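Local coordinates for protein apicoplast TIC22, putative (Plasmodium falciparum 3D7, PDB 4E6Z) that acts as an essential chaperone required for protein import into the apicoplast, at residues L141-E149 / Q162-S170; R173-Y181 / F213-E221. All coordinates share one frame; numbering follows the deposited sequence.

How the contacts relate
In this single chain the two contacts show how chemistry differs with place in the fold. Contact 1, at the surface, lays helix 135-150 over the edge strand 164-169 and holds it almost wholly with rings and aliphatic groups. Contact 2, partly buried and on the other side of the chain's centre, sets helix 172-179 against the start of helix 216-227 and relies on amides, carboxylates and a guanidinium. The contacts share no element, but strand 164-169 is followed in the chain by helix 172-179, and S170 CB packs on L175 CD1 at 3.9 Å. The centres of the contacts lie about 26 Å apart.

Contact 1: L141-E149 / Q162-S170; sequences LMKEFLQLE and QNIYWKLIS
The carbonyl oxygen of I164 leans obliquely on the ring of F145, with I164 O 3.1 Å from F145 CD1 and 3.6 Å from F145 CE1; no hydrogen bond crosses here, and aromatic and aliphatic surface does the holding. F145 reaches the strand because its CG stands opposite the backbone N (chi1 169°), which drops the ring beside residues 163-165. One face of that ring then receives the edge of Y165, with CD1 of Y165 3.9 Å from CE2 of F145. The two planes stand at 64°, a T-shaped pair. Toward the start of segment 141-149, L141 spreads over the indole of W166: its CD1 sits above the six-membered ring, 4.0 Å from the centroid, in a CH-pi contact, while CD2 lies nearer NE1. I164 CG2 takes the opposite indole face, so W166 is held between two aliphatic groups. M142, present as selenomethionine, carries SE to within 4.3 Å of L168 CB. At the far end the amide nitrogen N163 ND2 rests in van der Waals contact on L148 CB, 3.2 Å away. Beyond the strand, its neighbour 97-103 supplies C100, against which I164 and W166 also pack. The helix and strand axes pass 7.9 Å apart at 147°. This is alpha/beta packing, a helix running roughly antiparallel along one face of strand 164-169, an outermost strand of its mixed sheet.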
ATOM      1  N   LEU A 141       2.770 -13.101   4.154  1.00 62.57           N
ATOM      2  CA  LEU A 141       1.997 -13.944   3.248  1.00 58.86           C
ATOM      3  C   LEU A 141       2.725 -14.185   1.928  1.00 61.38           C
ATOM      4  O   LEU A 141       2.940 -15.329   1.531  1.00 68.20           O
ATOM      5  CB  LEU A 141       0.617 -13.334   2.990  1.00 54.36           C
ATOM      6  CG  LEU A 141      -0.368 -13.405   4.161  1.00 59.06           C
ATOM      7  CD1 LEU A 141      -1.668 -12.692   3.819  1.00 60.24           C
ATOM      8  CD2 LEU A 141      -0.636 -14.855   4.552  1.00 57.59           C
HETATM    9  N   MSE A 142       3.099 -13.105   1.253  1.00 90.01           N
HETATM   10  CA  MSE A 142       3.802 -13.202  -0.023  1.00 90.06           C
HETATM   11  C   MSE A 142       5.090 -14.006   0.117  1.00 93.44           C
HETATM   12  O   MSE A 142       5.476 -14.739  -0.793  1.00 92.71           O
HETATM   13  CB  MSE A 142       4.120 -11.806  -0.558  1.00 82.63           C
HETATM   14  CG  MSE A 142       2.913 -10.895  -0.646  1.00 83.55           C
HETATM   15 SE   MSE A 142       3.414  -9.022  -0.733  1.00 95.77          SE
HETATM   16  CE  MSE A 142       4.345  -9.030  -2.446  1.00143.47           C
ATOM     17  N   LYS A 143       5.748 -13.856   1.262  1.00 98.69           N
ATOM     18  CA  LYS A 143       7.012 -14.532   1.536  1.00102.89           C
ATOM     19  C   LYS A 143       6.798 -16.009   1.850  1.00106.99           C
ATOM     20  O   LYS A 143       7.455 -16.878   1.277  1.00109.03           O
ATOM     21  CB  LYS A 143       7.722 -13.856   2.708  1.00104.24           C
ATOM     22  CG  LYS A 143       9.035 -14.505   3.107  1.00110.66           C
ATOM     23  CD  LYS A 143       9.473 -14.036   4.484  1.00113.00           C
ATOM     24  CE  LYS A 143       9.476 -12.520   4.571  1.00112.76           C
ATOM     25  NZ  LYS A 143       9.777 -12.042   5.948  1.00110.82           N
ATOM     26  N   GLU A 144       5.880 -16.280   2.771  1.00107.74           N
ATOM     27  CA  GLU A 144       5.533 -17.645   3.148  1.00109.09           C
ATOM     28  C   GLU A 144       5.087 -18.468   1.940  1.00106.41           C
ATOM     29  O   GLU A 144       5.139 -19.699   1.960  1.00110.70           O
ATOM     30  CB  GLU A 144       4.439 -17.625   4.217  1.00115.26           C
ATOM     31  CG  GLU A 144       3.470 -18.790   4.158  1.00120.35           C
ATOM     32  CD  GLU A 144       2.032 -18.344   4.328  1.00127.85           C
ATOM     33  OE1 GLU A 144       1.409 -17.957   3.316  1.00130.82           O
ATOM     34  OE2 GLU A 144       1.527 -18.376   5.470  1.00129.97           O
ATOM     35  N   PHE A 145       4.654 -17.782   0.887  1.00 98.81           N
ATOM     36  CA  PHE A 145       4.202 -18.448  -0.331  1.00 98.35           C
ATOM     37  C   PHE A 145       5.360 -19.084  -1.091  1.00101.33           C
ATOM     38  O   PHE A 145       5.280 -20.238  -1.512  1.00 99.13           O
ATOM     39  CB  PHE A 145       3.460 -17.463  -1.238  1.00 98.29           C
ATOM     40  CG  PHE A 145       3.192 -17.994  -2.618  1.00 99.19           C
ATOM     41  CD1 PHE A 145       2.154 -18.883  -2.843  1.00 98.54           C
ATOM     42  CD2 PHE A 145       3.975 -17.600  -3.690  1.00 99.79           C
ATOM     43  CE1 PHE A 145       1.904 -19.372  -4.112  1.00 97.69           C
ATOM     44  CE2 PHE A 145       3.730 -18.087  -4.961  1.00101.44           C
ATOM     45  CZ  PHE A 145       2.694 -18.973  -5.172  1.00 99.20           C
ATOM     46  N   LEU A 146       6.435 -18.320  -1.259  1.00107.00           N
ATOM     47  CA  LEU A 146       7.617 -18.780  -1.981  1.00114.13           C
ATOM     48  C   LEU A 146       8.220 -20.027  -1.343  1.00120.82           C
ATOM     49  O   LEU A 146       8.817 -20.860  -2.027  1.00121.25           O
ATOM     50  CB  LEU A 146       8.668 -17.670  -2.025  1.00112.17           C
ATOM     51  CG  LEU A 146       8.216 -16.319  -2.580  1.00112.52           C
ATOM     52  CD1 LEU A 146       9.294 -15.271  -2.373  1.00112.58           C
ATOM     53  CD2 LEU A 146       7.846 -16.435  -4.051  1.00115.64           C
ATOM     54  N   GLN A 147       8.065 -20.145  -0.027  1.00127.22           N
ATOM     55  CA  GLN A 147       8.625 -21.263   0.723  1.00133.34           C
ATOM     56  C   GLN A 147       7.838 -22.547   0.484  1.00133.77           C
ATOM     57  O   GLN A 147       8.379 -23.529  -0.023  1.00135.63           O
ATOM     58  CB  GLN A 147       8.652 -20.936   2.217  1.00136.99           C
ATOM     59  CG  GLN A 147       9.433 -19.681   2.561  1.00144.47           C
ATOM     60  CD  GLN A 147       9.120 -19.168   3.951  1.00149.40           C
ATOM     61  OE1 GLN A 147       8.354 -19.784   4.694  1.00148.90           O
ATOM     62  NE2 GLN A 147       9.706 -18.031   4.310  1.00152.46           N
ATOM     63  N   LEU A 148       6.560 -22.533   0.852  1.00133.18           N
ATOM     64  CA  LEU A 148       5.702 -23.698   0.666  1.00134.73           C
ATOM     65  C   LEU A 148       5.718 -24.131  -0.792  1.00139.45           C
ATOM     66  O   LEU A 148       5.409 -25.278  -1.117  1.00141.87           O
ATOM     67  CB  LEU A 148       4.268 -23.392   1.102  1.00130.90           C
ATOM     68  CG  LEU A 148       4.090 -22.670   2.438  1.00126.63           C
ATOM     69  CD1 LEU A 148       2.618 -22.614   2.819  1.00121.53           C
ATOM     70  CD2 LEU A 148       4.906 -23.343   3.533  1.00125.42           C
ATOM     71  N   GLU A 149       6.080 -23.199  -1.667  1.00139.95           N
ATOM     72  CA  GLU A 149       6.162 -23.470  -3.096  1.00143.24           C
ATOM     73  C   GLU A 149       7.154 -24.599  -3.369  1.00144.49           C
ATOM     74  O   GLU A 149       6.858 -25.521  -4.130  1.00149.21           O
ATOM     75  CB  GLU A 149       6.556 -22.201  -3.856  1.00143.91           C
ATOM     76  CG  GLU A 149       6.109 -22.171  -5.314  1.00145.65           C
ATOM     77  CD  GLU A 149       4.601 -22.064  -5.472  1.00144.90           C
ATOM     78  OE1 GLU A 149       3.865 -22.442  -4.536  1.00143.49           O
ATOM     79  OE2 GLU A 149       4.149 -21.603  -6.541  1.00145.47           O
ATOM     80  N   GLN A 162      -3.228 -25.570  -5.290  1.00132.54           N
ATOM     81  CA  GLN A 162      -2.776 -25.986  -3.967  1.00130.83           C
ATOM     82  C   GLN A 162      -2.568 -24.785  -3.046  1.00128.75           C
ATOM     83  O   GLN A 162      -3.331 -24.577  -2.102  1.00123.53           O
ATOM     84  CB  GLN A 162      -1.482 -26.798  -4.075  1.00130.02           C
ATOM     85  CG  GLN A 162      -1.023 -27.407  -2.763  1.00126.66           C
ATOM     86  CD  GLN A 162      -1.978 -28.467  -2.252  1.00129.53           C
ATOM     87  OE1 GLN A 162      -2.185 -28.603  -1.047  1.00128.48           O
ATOM     88  NE2 GLN A 162      -2.569 -29.224  -3.171  1.00131.64           N
ATOM     89  N   ASN A 163      -1.531 -23.999  -3.323  1.00103.74           N
ATOM     90  CA  ASN A 163      -1.222 -22.824  -2.514  1.00100.74           C
ATOM     91  C   ASN A 163      -1.784 -21.532  -3.092  1.00 89.72           C
ATOM     92  O   ASN A 163      -1.846 -21.354  -4.309  1.00 91.45           O
ATOM     93  CB  ASN A 163       0.289 -22.692  -2.304  1.00106.51           C
ATOM     94  CG  ASN A 163       0.805 -23.605  -1.211  1.00115.13           C
ATOM     95  OD1 ASN A 163       0.049 -24.045  -0.344  1.00114.92           O
ATOM     96  ND2 ASN A 163       2.103 -23.889  -1.242  1.00118.87           N
ATOM     97  N   ILE A 164      -2.190 -20.632  -2.204  1.00 79.28           N
ATOM     98  CA  ILE A 164      -2.785 -19.365  -2.606  1.00 70.40           C
ATOM     99  C   ILE A 164      -1.728 -18.322  -2.939  1.00 66.22           C
ATOM    100  O   ILE A 164      -0.808 -18.084  -2.160  1.00 69.03           O
ATOM    101  CB  ILE A 164      -3.699 -18.801  -1.501  1.00 66.96           C
ATOM    102  CG1 ILE A 164      -4.871 -19.750  -1.241  1.00 68.78           C
ATOM    103  CG2 ILE A 164      -4.195 -17.410  -1.877  1.00 61.03           C
ATOM    104  CD1 ILE A 164      -5.789 -19.295  -0.126  1.00 61.51           C
ATOM    105  N   TYR A 165      -1.865 -17.704  -4.106  1.00 65.77           N
ATOM    106  CA  TYR A 165      -1.005 -16.591  -4.481  1.00 58.97           C
ATOM    107  C   TYR A 165      -1.612 -15.269  -4.016  1.00 55.49           C
ATOM    108  O   TYR A 165      -2.622 -14.811  -4.553  1.00 58.56           O
ATOM    109  CB  TYR A 165      -0.763 -16.572  -5.993  1.00 65.92           C
ATOM    110  CG  TYR A 165       0.033 -15.374  -6.464  1.00 73.71           C
ATOM    111  CD1 TYR A 165       1.358 -15.205  -6.088  1.00 76.14           C
ATOM    112  CD2 TYR A 165      -0.541 -14.413  -7.285  1.00 77.61           C
ATOM    113  CE1 TYR A 165       2.089 -14.112  -6.513  1.00 76.19           C
ATOM    114  CE2 TYR A 165       0.182 -13.316  -7.717  1.00 80.00           C
ATOM    115  CZ  TYR A 165       1.496 -13.171  -7.327  1.00 81.78           C
ATOM    116  OH  TYR A 165       2.221 -12.079  -7.755  1.00 90.00           O
ATOM    117  N   TRP A 166      -0.994 -14.668  -3.006  1.00 48.38           N
ATOM    118  CA  TRP A 166      -1.456 -13.398  -2.465  1.00 53.52           C
ATOM    119  C   TRP A 166      -0.924 -12.236  -3.297  1.00 54.48           C
ATOM    120  O   TRP A 166       0.265 -11.927  -3.255  1.00 57.64           O
ATOM    121  CB  TRP A 166      -1.019 -13.260  -1.007  1.00 52.51           C
ATOM    122  CG  TRP A 166      -1.563 -14.349  -0.138  1.00 60.75           C
ATOM    123  CD1 TRP A 166      -0.948 -15.527   0.193  1.00 63.25           C
ATOM    124  CD2 TRP A 166      -2.841 -14.370   0.503  1.00 62.10           C
ATOM    125  NE1 TRP A 166      -1.765 -16.273   1.007  1.00 66.49           N
ATOM    126  CE2 TRP A 166      -2.936 -15.587   1.211  1.00 65.11           C
ATOM    127  CE3 TRP A 166      -3.918 -13.478   0.549  1.00 59.77           C
ATOM    128  CZ2 TRP A 166      -4.060 -15.932   1.955  1.00 60.38           C
ATOM    129  CZ3 TRP A 166      -5.036 -13.823   1.287  1.00 61.21           C
ATOM    130  CH2 TRP A 166      -5.097 -15.038   1.981  1.00 59.23           C
ATOM    131  N   LYS A 167      -1.813 -11.600  -4.054  1.00 51.10           N
ATOM    132  CA  LYS A 167      -1.431 -10.533  -4.976  1.00 45.08           C
ATOM    133  C   LYS A 167      -1.678  -9.148  -4.382  1.00 44.89           C
ATOM    134  O   LYS A 167      -2.814  -8.782  -4.083  1.00 46.69           O
ATOM    135  CB  LYS A 167      -2.191 -10.684  -6.294  1.00 52.11           C
ATOM    136  CG  LYS A 167      -1.931  -9.588  -7.305  1.00 58.12           C
ATOM    137  CD  LYS A 167      -2.830  -9.748  -8.523  1.00 73.17           C
ATOM    138  CE  LYS A 167      -2.433 -10.956  -9.354  1.00 86.23           C
ATOM    139  NZ  LYS A 167      -1.086 -10.787  -9.968  1.00 97.01           N
ATOM    140  N   LEU A 168      -0.603  -8.383  -4.218  1.00 40.61           N
ATOM    141  CA  LEU A 168      -0.700  -7.036  -3.668  1.00 43.69           C
ATOM    142  C   LEU A 168      -1.007  -6.032  -4.778  1.00 42.97           C
ATOM    143  O   LEU A 168      -0.328  -6.004  -5.803  1.00 49.93           O
ATOM    144  CB  LEU A 168       0.603  -6.665  -2.952  1.00 43.39           C
ATOM    145  CG  LEU A 168       0.689  -5.316  -2.228  1.00 46.12           C
ATOM    146  CD1 LEU A 168      -0.281  -5.248  -1.060  1.00 38.84           C
ATOM    147  CD2 LEU A 168       2.112  -5.062  -1.753  1.00 49.64           C
ATOM    148  N   ILE A 169      -2.032  -5.212  -4.568  1.00 39.12           N
ATOM    149  CA  ILE A 169      -2.428  -4.204  -5.548  1.00 43.66           C
ATOM    150  C   ILE A 169      -2.181  -2.779  -5.050  1.00 40.29           C
ATOM    151  O   ILE A 169      -2.874  -2.304  -4.148  1.00 39.00           O
ATOM    152  CB  ILE A 169      -3.927  -4.322  -5.890  1.00 44.74           C
ATOM    153  CG1 ILE A 169      -4.302  -5.776  -6.182  1.00 50.08           C
ATOM    154  CG2 ILE A 169      -4.275  -3.411  -7.061  1.00 37.01           C
ATOM    155  CD1 ILE A 169      -3.539  -6.377  -7.336  1.00 57.04           C
ATOM    156  N   SER A 170      -1.207  -2.093  -5.649  1.00 40.28           N
ATOM    157  CA  SER A 170      -0.945  -0.699  -5.303  1.00 43.16           C
ATOM    158  C   SER A 170      -2.157   0.169  -5.610  1.00 36.31           C
ATOM    159  O   SER A 170      -2.988  -0.189  -6.435  1.00 34.33           O
ATOM    160  CB  SER A 170       0.280  -0.161  -6.055  1.00 47.33           C
ATOM    161  OG  SER A 170       1.482  -0.703  -5.544  1.00 49.06           O
TER

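Contact 2: R173-Y181 / F213-E221; sequences RQLQNALYY and FFDLEDLKE
Helices 173-179 and 216-221 run at 60° to each other with their axes 11.4 Å apart, and the backbones come nearest where Q174 faces D215. Q174 fills the gap: bent at chi2 (-50°), it presents its amide to the first turn of the second helix. Q174 OE1 is gripped by two donors from opposite faces of the amide plane, L216 N at 2.9 Å in a nearly straight bond (174°) and its own helix neighbour N177 ND2 at 3.1 Å. At the other end of the amide, Q174 NE2 donates to E217 OE2 at 2.6 Å, meeting the carboxylate from above its plane. The three bonds would hold the amide in one rotation, although Q174 OE1 and E217 OE2, both acceptors, also lie close. R173 adds charge at the exposed side of the junction. E217 OE1 lies over its guanidinium face, 3.6 Å from R173 NH1, an ionic attraction with no N-H aimed at it, whereas D215 OD2 sits at the guanidinium edge, 3.6 Å from R173 NH2, and is also hydrogen-bonded to S260. Y181 closes the apolar side, turning its ring edge to L216 CD2, which lies 4.0 Å from Y181 CE2. Together these form a helix-helix junction in which a buried glutamine and a salt-bridge network engage the opening turn of a helix that follows a strand.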
ATOM      1  N   ARG A 173      -4.804   5.025  -8.132  1.00 49.36           N
ATOM      2  CA  ARG A 173      -4.598   6.453  -8.332  1.00 52.32           C
ATOM      3  C   ARG A 173      -3.125   6.863  -8.176  1.00 49.21           C
ATOM      4  O   ARG A 173      -2.660   7.790  -8.833  1.00 43.38           O
ATOM      5  CB  ARG A 173      -5.485   7.247  -7.366  1.00 56.98           C
ATOM      6  CG  ARG A 173      -5.384   8.752  -7.518  1.00 67.66           C
ATOM      7  CD  ARG A 173      -6.220   9.473  -6.470  1.00 77.68           C
ATOM      8  NE  ARG A 173      -5.790   9.151  -5.112  1.00 84.82           N
ATOM      9  CZ  ARG A 173      -6.135   9.846  -4.031  1.00 87.99           C
ATOM     10  NH1 ARG A 173      -6.910  10.916  -4.146  1.00 97.12           N
ATOM     11  NH2 ARG A 173      -5.695   9.475  -2.835  1.00 81.93           N
ATOM     12  N   GLN A 174      -2.394   6.176  -7.304  1.00 44.21           N
ATOM     13  CA  GLN A 174      -0.983   6.484  -7.101  1.00 43.14           C
ATOM     14  C   GLN A 174      -0.111   5.920  -8.222  1.00 45.60           C
ATOM     15  O   GLN A 174       0.908   6.514  -8.576  1.00 55.73           O
ATOM     16  CB  GLN A 174      -0.497   5.988  -5.734  1.00 38.23           C
ATOM     17  CG  GLN A 174      -1.264   6.572  -4.553  1.00 36.12           C
ATOM     18  CD  GLN A 174      -1.380   8.088  -4.613  1.00 43.80           C
ATOM     19  OE1 GLN A 174      -0.433   8.786  -4.981  1.00 43.00           O
ATOM     20  NE2 GLN A 174      -2.547   8.604  -4.250  1.00 36.56           N
ATOM     21  N   LEU A 175      -0.505   4.780  -8.781  1.00 45.19           N
ATOM     22  CA  LEU A 175       0.202   4.219  -9.928  1.00 46.67           C
ATOM     23  C   LEU A 175       0.134   5.186 -11.095  1.00 51.87           C
ATOM     24  O   LEU A 175       1.102   5.352 -11.837  1.00 52.38           O
ATOM     25  CB  LEU A 175      -0.391   2.873 -10.333  1.00 47.57           C
ATOM     26  CG  LEU A 175       0.091   1.653  -9.546  1.00 48.64           C
ATOM     27  CD1 LEU A 175      -0.871   0.473  -9.730  1.00 51.04           C
ATOM     28  CD2 LEU A 175       1.505   1.289  -9.975  1.00 41.18           C
ATOM     29  N   GLN A 176      -1.016   5.828 -11.250  1.00 46.95           N
ATOM     30  CA  GLN A 176      -1.169   6.857 -12.262  1.00 58.80           C
ATOM     31  C   GLN A 176      -0.303   8.074 -11.943  1.00 60.28           C
ATOM     32  O   GLN A 176       0.398   8.593 -12.811  1.00 64.20           O
ATOM     33  CB  GLN A 176      -2.631   7.274 -12.395  1.00 64.39           C
ATOM     34  CG  GLN A 176      -2.872   8.242 -13.538  1.00 73.55           C
ATOM     35  CD  GLN A 176      -2.324   7.732 -14.863  1.00 76.11           C
ATOM     36  OE1 GLN A 176      -2.831   6.759 -15.432  1.00 64.59           O
ATOM     37  NE2 GLN A 176      -1.285   8.396 -15.365  1.00 76.32           N
ATOM     38  N   ASN A 177      -0.361   8.530 -10.695  1.00 52.16           N
ATOM     39  CA  ASN A 177       0.440   9.668 -10.255  1.00 57.01           C
ATOM     40  C   ASN A 177       1.930   9.452 -10.498  1.00 58.81           C
ATOM     41  O   ASN A 177       2.663  10.391 -10.815  1.00 59.41           O
ATOM     42  CB  ASN A 177       0.190   9.953  -8.771  1.00 51.33           C
ATOM     43  CG  ASN A 177      -1.160  10.590  -8.518  1.00 50.67           C
ATOM     44  OD1 ASN A 177      -1.769  11.151  -9.422  1.00 59.29           O
ATOM     45  ND2 ASN A 177      -1.629  10.518  -7.281  1.00 50.99           N
ATOM     46  N   ALA A 178       2.369   8.205 -10.355  1.00 57.65           N
ATOM     47  CA  ALA A 178       3.785   7.868 -10.449  1.00 55.68           C
ATOM     48  C   ALA A 178       4.308   7.875 -11.886  1.00 65.46           C
ATOM     49  O   ALA A 178       5.489   8.127 -12.120  1.00 67.39           O
ATOM     50  CB  ALA A 178       4.054   6.522  -9.791  1.00 46.02           C
ATOM     51  N   LEU A 179       3.429   7.594 -12.843  1.00 64.42           N
ATOM     52  CA  LEU A 179       3.825   7.542 -14.248  1.00 68.44           C
ATOM     53  C   LEU A 179       4.474   8.841 -14.697  1.00 71.75           C
ATOM     54  O   LEU A 179       5.430   8.830 -15.469  1.00 73.54           O
ATOM     55  CB  LEU A 179       2.625   7.231 -15.139  1.00 72.92           C
ATOM     56  CG  LEU A 179       2.200   5.767 -15.149  1.00 70.72           C
ATOM     57  CD1 LEU A 179       1.074   5.554 -16.142  1.00 71.74           C
ATOM     58  CD2 LEU A 179       3.393   4.893 -15.490  1.00 72.37           C
ATOM     59  N   TYR A 180       3.945   9.954 -14.205  1.00 69.07           N
ATOM     60  CA  TYR A 180       4.471  11.274 -14.521  1.00 68.65           C
ATOM     61  C   TYR A 180       5.976  11.338 -14.275  1.00 69.43           C
ATOM     62  O   TYR A 180       6.723  11.893 -15.078  1.00 82.51           O
ATOM     63  CB  TYR A 180       3.748  12.329 -13.677  1.00 71.92           C
ATOM     64  CG  TYR A 180       4.197  13.753 -13.912  1.00 82.50           C
ATOM     65  CD1 TYR A 180       5.087  14.372 -13.047  1.00 87.00           C
ATOM     66  CD2 TYR A 180       3.724  14.484 -14.996  1.00 91.30           C
ATOM     67  CE1 TYR A 180       5.495  15.676 -13.253  1.00 91.88           C
ATOM     68  CE2 TYR A 180       4.126  15.787 -15.211  1.00 84.96           C
ATOM     69  CZ  TYR A 180       5.013  16.378 -14.336  1.00 92.13           C
ATOM     70  OH  TYR A 180       5.423  17.675 -14.540  1.00 98.99           O
ATOM     71  N   TYR A 181       6.414  10.744 -13.170  1.00 70.48           N
ATOM     72  CA  TYR A 181       7.799  10.852 -12.725  1.00 70.58           C
ATOM     73  C   TYR A 181       8.727   9.787 -13.304  1.00 79.01           C
ATOM     74  O   TYR A 181       9.924   9.779 -13.026  1.00 87.49           O
ATOM     75  CB  TYR A 181       7.855  10.847 -11.196  1.00 61.82           C
ATOM     76  CG  TYR A 181       7.069  11.986 -10.592  1.00 64.85           C
ATOM     77  CD1 TYR A 181       7.622  13.262 -10.491  1.00 63.21           C
ATOM     78  CD2 TYR A 181       5.771  11.794 -10.143  1.00 54.64           C
ATOM     79  CE1 TYR A 181       6.900  14.310  -9.946  1.00 63.01           C
ATOM     80  CE2 TYR A 181       5.041  12.831  -9.600  1.00 61.18           C
ATOM     81  CZ  TYR A 181       5.606  14.087  -9.503  1.00 70.24           C
ATOM     82  OH  TYR A 181       4.870  15.116  -8.959  1.00 74.16           O
ATOM     83  N   PHE A 213       6.252   8.393   1.131  1.00 38.44           N
ATOM     84  CA  PHE A 213       4.798   8.505   1.094  1.00 36.91           C
ATOM     85  C   PHE A 213       4.157   7.559   0.097  1.00 42.24           C
ATOM     86  O   PHE A 213       4.598   7.463  -1.048  1.00 44.28           O
ATOM     87  CB  PHE A 213       4.374   9.938   0.766  1.00 37.48           C
ATOM     88  CG  PHE A 213       4.858  10.953   1.753  1.00 43.01           C
ATOM     89  CD1 PHE A 213       4.069  11.325   2.829  1.00 43.46           C
ATOM     90  CD2 PHE A 213       6.104  11.537   1.606  1.00 46.01           C
ATOM     91  CE1 PHE A 213       4.517  12.264   3.742  1.00 47.18           C
ATOM     92  CE2 PHE A 213       6.556  12.474   2.510  1.00 41.29           C
ATOM     93  CZ  PHE A 213       5.763  12.838   3.581  1.00 42.74           C
ATOM     94  N   PHE A 214       3.106   6.872   0.534  1.00 40.99           N
ATOM     95  CA  PHE A 214       2.309   6.063  -0.376  1.00 40.24           C
ATOM     96  C   PHE A 214       1.429   6.953  -1.247  1.00 40.59           C
ATOM     97  O   PHE A 214       1.249   6.684  -2.431  1.00 40.45           O
ATOM     98  CB  PHE A 214       1.479   5.018   0.381  1.00 37.88           C
ATOM     99  CG  PHE A 214       2.257   3.785   0.735  1.00 41.86           C
ATOM    100  CD1 PHE A 214       2.271   2.690  -0.115  1.00 41.79           C
ATOM    101  CD2 PHE A 214       3.000   3.730   1.902  1.00 41.09           C
ATOM    102  CE1 PHE A 214       2.999   1.554   0.202  1.00 40.44           C
ATOM    103  CE2 PHE A 214       3.731   2.600   2.223  1.00 36.79           C
ATOM    104  CZ  PHE A 214       3.733   1.513   1.371  1.00 38.21           C
ATOM    105  N   ASP A 215       0.895   8.020  -0.660  1.00 42.43           N
ATOM    106  CA  ASP A 215       0.100   8.984  -1.411  1.00 42.92           C
ATOM    107  C   ASP A 215       0.913  10.213  -1.809  1.00 47.11           C
ATOM    108  O   ASP A 215       1.485  10.896  -0.959  1.00 44.71           O
ATOM    109  CB  ASP A 215      -1.142   9.404  -0.622  1.00 50.26           C
ATOM    110  CG  ASP A 215      -2.206   8.317  -0.587  1.00 59.35           C
ATOM    111  OD1 ASP A 215      -1.875   7.147  -0.880  1.00 56.91           O
ATOM    112  OD2 ASP A 215      -3.373   8.636  -0.267  1.00 64.05           O
ATOM    113  N   LEU A 216       0.962  10.479  -3.110  1.00 45.82           N
ATOM    114  CA  LEU A 216       1.626  11.661  -3.630  1.00 44.51           C
ATOM    115  C   LEU A 216       1.094  12.915  -2.944  1.00 51.69           C
ATOM    116  O   LEU A 216       1.861  13.790  -2.548  1.00 47.23           O
ATOM    117  CB  LEU A 216       1.425  11.773  -5.144  1.00 39.18           C
ATOM    118  CG  LEU A 216       1.943  13.069  -5.784  1.00 49.56           C
ATOM    119  CD1 LEU A 216       3.413  13.295  -5.455  1.00 41.48           C
ATOM    120  CD2 LEU A 216       1.727  13.070  -7.291  1.00 48.66           C
ATOM    121  N   GLU A 217      -0.226  12.990  -2.800  1.00 51.31           N
ATOM    122  CA  GLU A 217      -0.868  14.162  -2.216  1.00 51.40           C
ATOM    123  C   GLU A 217      -0.435  14.417  -0.770  1.00 55.45           C
ATOM    124  O   GLU A 217      -0.433  15.562  -0.311  1.00 54.90           O
ATOM    125  CB  GLU A 217      -2.395  14.071  -2.335  1.00 47.48           C
ATOM    126  CG  GLU A 217      -2.947  12.646  -2.397  1.00 69.05           C
ATOM    127  CD  GLU A 217      -2.897  12.039  -3.794  1.00 71.40           C
ATOM    128  OE1 GLU A 217      -3.728  12.418  -4.649  1.00 70.72           O
ATOM    129  OE2 GLU A 217      -2.032  11.172  -4.033  1.00 68.95           O
ATOM    130  N   ASP A 218      -0.061  13.356  -0.057  1.00 48.51           N
ATOM    131  CA  ASP A 218       0.491  13.506   1.289  1.00 42.57           C
ATOM    132  C   ASP A 218       1.881  14.140   1.225  1.00 43.71           C
ATOM    133  O   ASP A 218       2.222  14.994   2.041  1.00 45.38           O
ATOM    134  CB  ASP A 218       0.565  12.156   2.007  1.00 40.75           C
ATOM    135  CG  ASP A 218      -0.809  11.617   2.398  1.00 52.40           C
ATOM    136  OD1 ASP A 218      -1.781  12.404   2.453  1.00 56.63           O
ATOM    137  OD2 ASP A 218      -0.910  10.401   2.662  1.00 48.51           O
ATOM    138  N   LEU A 219       2.678  13.706   0.253  1.00 39.76           N
ATOM    139  CA  LEU A 219       4.010  14.251   0.040  1.00 43.49           C
ATOM    140  C   LEU A 219       3.939  15.737  -0.284  1.00 51.80           C
ATOM    141  O   LEU A 219       4.584  16.554   0.372  1.00 54.77           O
ATOM    142  CB  LEU A 219       4.730  13.500  -1.084  1.00 39.10           C
ATOM    143  CG  LEU A 219       6.059  14.113  -1.547  1.00 43.89           C
ATOM    144  CD1 LEU A 219       7.038  14.214  -0.392  1.00 42.91           C
ATOM    145  CD2 LEU A 219       6.665  13.316  -2.696  1.00 40.94           C
ATOM    146  N   LYS A 220       3.151  16.080  -1.299  1.00 53.06           N
ATOM    147  CA  LYS A 220       2.976  17.472  -1.697  1.00 54.86           C
ATOM    148  C   LYS A 220       2.464  18.319  -0.540  1.00 58.28           C
ATOM    149  O   LYS A 220       2.754  19.512  -0.452  1.00 64.16           O
ATOM    150  CB  LYS A 220       2.027  17.579  -2.893  1.00 52.76           C
ATOM    151  CG  LYS A 220       2.651  17.144  -4.211  1.00 58.31           C
ATOM    152  CD  LYS A 220       1.678  17.270  -5.372  1.00 62.84           C
ATOM    153  CE  LYS A 220       2.344  16.875  -6.685  1.00 66.83           C
ATOM    154  NZ  LYS A 220       1.384  16.808  -7.827  1.00 65.77           N
ATOM    155  N   GLU A 221       1.703  17.695   0.350  1.00 54.87           N
ATOM    156  CA  GLU A 221       1.160  18.398   1.499  1.00 55.14           C
ATOM    157  C   GLU A 221       2.261  18.681   2.514  1.00 57.25           C
ATOM    158  O   GLU A 221       2.274  19.736   3.147  1.00 72.70           O
ATOM    159  CB  GLU A 221       0.036  17.583   2.138  1.00 61.90           C
ATOM    160  CG  GLU A 221      -0.983  18.421   2.879  1.00 75.64           C
ATOM    161  CD  GLU A 221      -2.388  17.861   2.757  1.00 88.60           C
ATOM    162  OE1 GLU A 221      -3.349  18.660   2.796  1.00 97.90           O
ATOM    163  OE2 GLU A 221      -2.531  16.628   2.608  1.00 88.57           O
TER